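Local coordinates for protein ESSB (Geobacillus thermodenitrificans, PDB 2YNQ) that is probably a membrane-embedded component of the type VII secretion machinery, this piece being its self-associating extracellular domain, at residues 107-112 and 132-137. Residues are numbered along the deposited sequence; the frame is centred on the assembly and turned at random.
Sequences YALLKY and DEIDQE
Leu109 and Tyr112, one helical turn apart on helix 102-118, meet Ile134 and Glu137, spaced likewise on helix 124-152, and the four illustrate how two antiparallel helices can be joined by a small set of apolar contacts. Leu109 lies opposite Ile134, with their CA atoms 6.7 Å apart. Its CB faces the CG2 methyl of Ile134 at 4.3 Å, and the same methyl rests 3.8 Å from the backbone O of Leu109. Further out, the Leu109 fork crosses the extended Glu137 chain at about a right angle: CD1 packs on the aliphatic part, 3.8 Å from Glu137 CG, while CD2 sits beside the carboxylate. Glu137 OE2 forms a salt bridge with Arg97 of helix 89-99, which probably helps hold the carboxylate in place while CG packs on Leu109 CD1. Leu93 of helix 89-99 and Ile138 and Tyr141 of helix 124-152 also touch Leu109, burying it. One turn on, the CB bond of Tyr112 points toward the second helix, and CG, anti to the backbone N (chi1 -179°), brings the ring across Ile134. The CD1 methyl of Ile134 approaches the ring obliquely near its CD2-CE2 side, 3.5 Å from Tyr112 CD2. Ile134 thus serves both neighbours with separate branches, CG2 for the leucine and CD1 for the tyrosine; an alanine here would probably open a gap between the helices and leave the Tyr112 ring without its methyl support. No hydrogen bond links the segments, whose short axes come within 10.1 Å, their N-to-C directions 161° apart. Such packing is characteristic of an antiparallel helical hairpin, here attaching helix 124-152, the last of this fragment, to the rest of the all-helical extracellular domain of EssB.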
loop_
_atom_site.group_PDB
_atom_site.type_symbol
_atom_site.label_atom_id
_atom_site.label_comp_id
_atom_site.label_asym_id
_atom_site.label_seq_id
_atom_site.Cartn_x
_atom_site.Cartn_y
_atom_site.Cartn_z
ATOM N N TYR D 107 -7.242 4.012 -8.045
ATOM C CA TYR D 107 -6.390 3.104 -7.276
ATOM C C TYR D 107 -5.944 1.894 -8.107
ATOM O O TYR D 107 -4.777 1.471 -8.051
ATOM C CB TYR D 107 -7.088 2.659 -6.008
ATOM C CG TYR D 107 -6.167 1.929 -5.090
ATOM C CD1 TYR D 107 -5.231 2.627 -4.319
ATOM C CD2 TYR D 107 -6.215 0.544 -4.990
ATOM C CE1 TYR D 107 -4.370 1.964 -3.473
ATOM C CE2 TYR D 107 -5.364 -0.139 -4.130
ATOM C CZ TYR D 107 -4.444 0.572 -3.385
ATOM O OH TYR D 107 -3.575 -0.102 -2.566
ATOM N N ALA D 108 -6.864 1.359 -8.902
ATOM C CA ALA D 108 -6.562 0.241 -9.773
ATOM C C ALA D 108 -5.581 0.643 -10.884
ATOM O O ALA D 108 -4.679 -0.119 -11.240
ATOM C CB ALA D 108 -7.843 -0.316 -10.347
ATOM N N LEU D 109 -5.739 1.861 -11.398
ATOM C CA LEU D 109 -4.809 2.415 -12.395
ATOM C C LEU D 109 -3.392 2.483 -11.825
ATOM O O LEU D 109 -2.416 2.125 -12.506
ATOM C CB LEU D 109 -5.274 3.786 -12.876
ATOM C CG LEU D 109 -6.392 3.749 -13.925
ATOM C CD1 LEU D 109 -7.062 5.115 -14.061
ATOM C CD2 LEU D 109 -5.915 3.210 -15.317
ATOM N N LEU D 110 -3.287 2.914 -10.563
ATOM C CA LEU D 110 -1.989 2.911 -9.870
ATOM C C LEU D 110 -1.367 1.522 -9.754
ATOM O O LEU D 110 -0.189 1.360 -10.031
ATOM C CB LEU D 110 -2.090 3.578 -8.506
ATOM C CG LEU D 110 -2.222 5.109 -8.585
ATOM C CD1 LEU D 110 -2.628 5.663 -7.220
ATOM C CD2 LEU D 110 -0.952 5.825 -9.136
ATOM N N LYS D 111 -2.146 0.512 -9.367
ATOM C CA LYS D 111 -1.610 -0.860 -9.299
ATOM C C LYS D 111 -1.237 -1.351 -10.695
ATOM O O LYS D 111 -0.230 -2.029 -10.877
ATOM C CB LYS D 111 -2.601 -1.821 -8.631
ATOM C CG LYS D 111 -2.790 -1.608 -7.131
ATOM C CD LYS D 111 -1.454 -1.593 -6.358
ATOM C CE LYS D 111 -1.620 -1.821 -4.857
ATOM N NZ LYS D 111 -1.840 -3.290 -4.502
ATOM N N TYR D 112 -2.027 -0.976 -11.693
ATOM C CA TYR D 112 -1.741 -1.381 -13.053
ATOM C C TYR D 112 -0.448 -0.719 -13.551
ATOM O O TYR D 112 0.335 -1.338 -14.288
ATOM C CB TYR D 112 -2.936 -1.055 -13.959
ATOM C CG TYR D 112 -2.778 -1.451 -15.400
ATOM C CD1 TYR D 112 -2.310 -2.711 -15.764
ATOM C CD2 TYR D 112 -3.120 -0.569 -16.404
ATOM C CE1 TYR D 112 -2.186 -3.075 -17.126
ATOM C CE2 TYR D 112 -2.999 -0.906 -17.752
ATOM C CZ TYR D 112 -2.533 -2.155 -18.108
ATOM O OH TYR D 112 -2.403 -2.456 -19.458
ATOM N N ASP D 132 2.400 6.631 -19.752
ATOM C CA ASP D 132 1.954 7.980 -20.071
ATOM C C ASP D 132 0.444 8.033 -20.274
ATOM O O ASP D 132 -0.225 8.918 -19.729
ATOM C CB ASP D 132 2.712 8.527 -21.292
ATOM C CG ASP D 132 4.177 8.840 -20.982
ATOM O OD1 ASP D 132 4.516 9.033 -19.793
ATOM O OD2 ASP D 132 4.993 8.896 -21.929
ATOM N N GLU D 133 -0.091 7.079 -21.034
ATOM C CA GLU D 133 -1.541 6.927 -21.138
ATOM C C GLU D 133 -2.198 6.828 -19.751
ATOM O O GLU D 133 -3.260 7.416 -19.515
ATOM C CB GLU D 133 -1.917 5.688 -21.950
ATOM C CG GLU D 133 -1.491 5.683 -23.417
ATOM C CD GLU D 133 -1.908 4.401 -24.145
ATOM O OE1 GLU D 133 -2.760 3.637 -23.613
ATOM O OE2 GLU D 133 -1.379 4.161 -25.256
ATOM N N ILE D 134 -1.567 6.091 -18.836
ATOM C CA ILE D 134 -2.170 5.822 -17.521
ATOM C C ILE D 134 -2.168 7.060 -16.660
ATOM O O ILE D 134 -3.169 7.403 -16.048
ATOM C CB ILE D 134 -1.485 4.624 -16.787
ATOM C CG1 ILE D 134 -1.954 3.302 -17.393
ATOM C CG2 ILE D 134 -1.791 4.634 -15.299
ATOM C CD1 ILE D 134 -1.002 2.161 -17.164
ATOM N N ASP D 135 -1.028 7.731 -16.631
ATOM C CA ASP D 135 -0.872 8.935 -15.843
ATOM C C ASP D 135 -1.815 10.039 -16.297
ATOM O O ASP D 135 -2.315 10.815 -15.482
ATOM C CB ASP D 135 0.580 9.392 -15.893
ATOM C CG ASP D 135 1.477 8.527 -15.043
ATOM O OD1 ASP D 135 1.127 8.277 -13.861
ATOM O OD2 ASP D 135 2.533 8.111 -15.551
ATOM N N GLN D 136 -2.062 10.084 -17.601
ATOM C CA GLN D 136 -2.997 11.033 -18.182
ATOM C C GLN D 136 -4.427 10.733 -17.726
ATOM O O GLN D 136 -5.166 11.640 -17.332
ATOM C CB GLN D 136 -2.844 11.053 -19.721
ATOM C CG GLN D 136 -3.720 12.072 -20.475
ATOM C CD GLN D 136 -3.729 13.465 -19.842
ATOM O OE1 GLN D 136 -4.723 13.871 -19.219
ATOM N NE2 GLN D 136 -2.618 14.196 -19.989
ATOM N N GLU D 137 -4.805 9.458 -17.739
ATOM C CA GLU D 137 -6.106 9.054 -17.194
ATOM C C GLU D 137 -6.253 9.331 -15.695
ATOM O O GLU D 137 -7.297 9.813 -15.234
ATOM C CB GLU D 137 -6.386 7.592 -17.480
ATOM C CG GLU D 137 -7.789 7.216 -17.140
ATOM C CD GLU D 137 -8.186 5.876 -17.686
ATOM O OE1 GLU D 137 -7.304 5.156 -18.212
ATOM O OE2 GLU D 137 -9.391 5.550 -17.591
#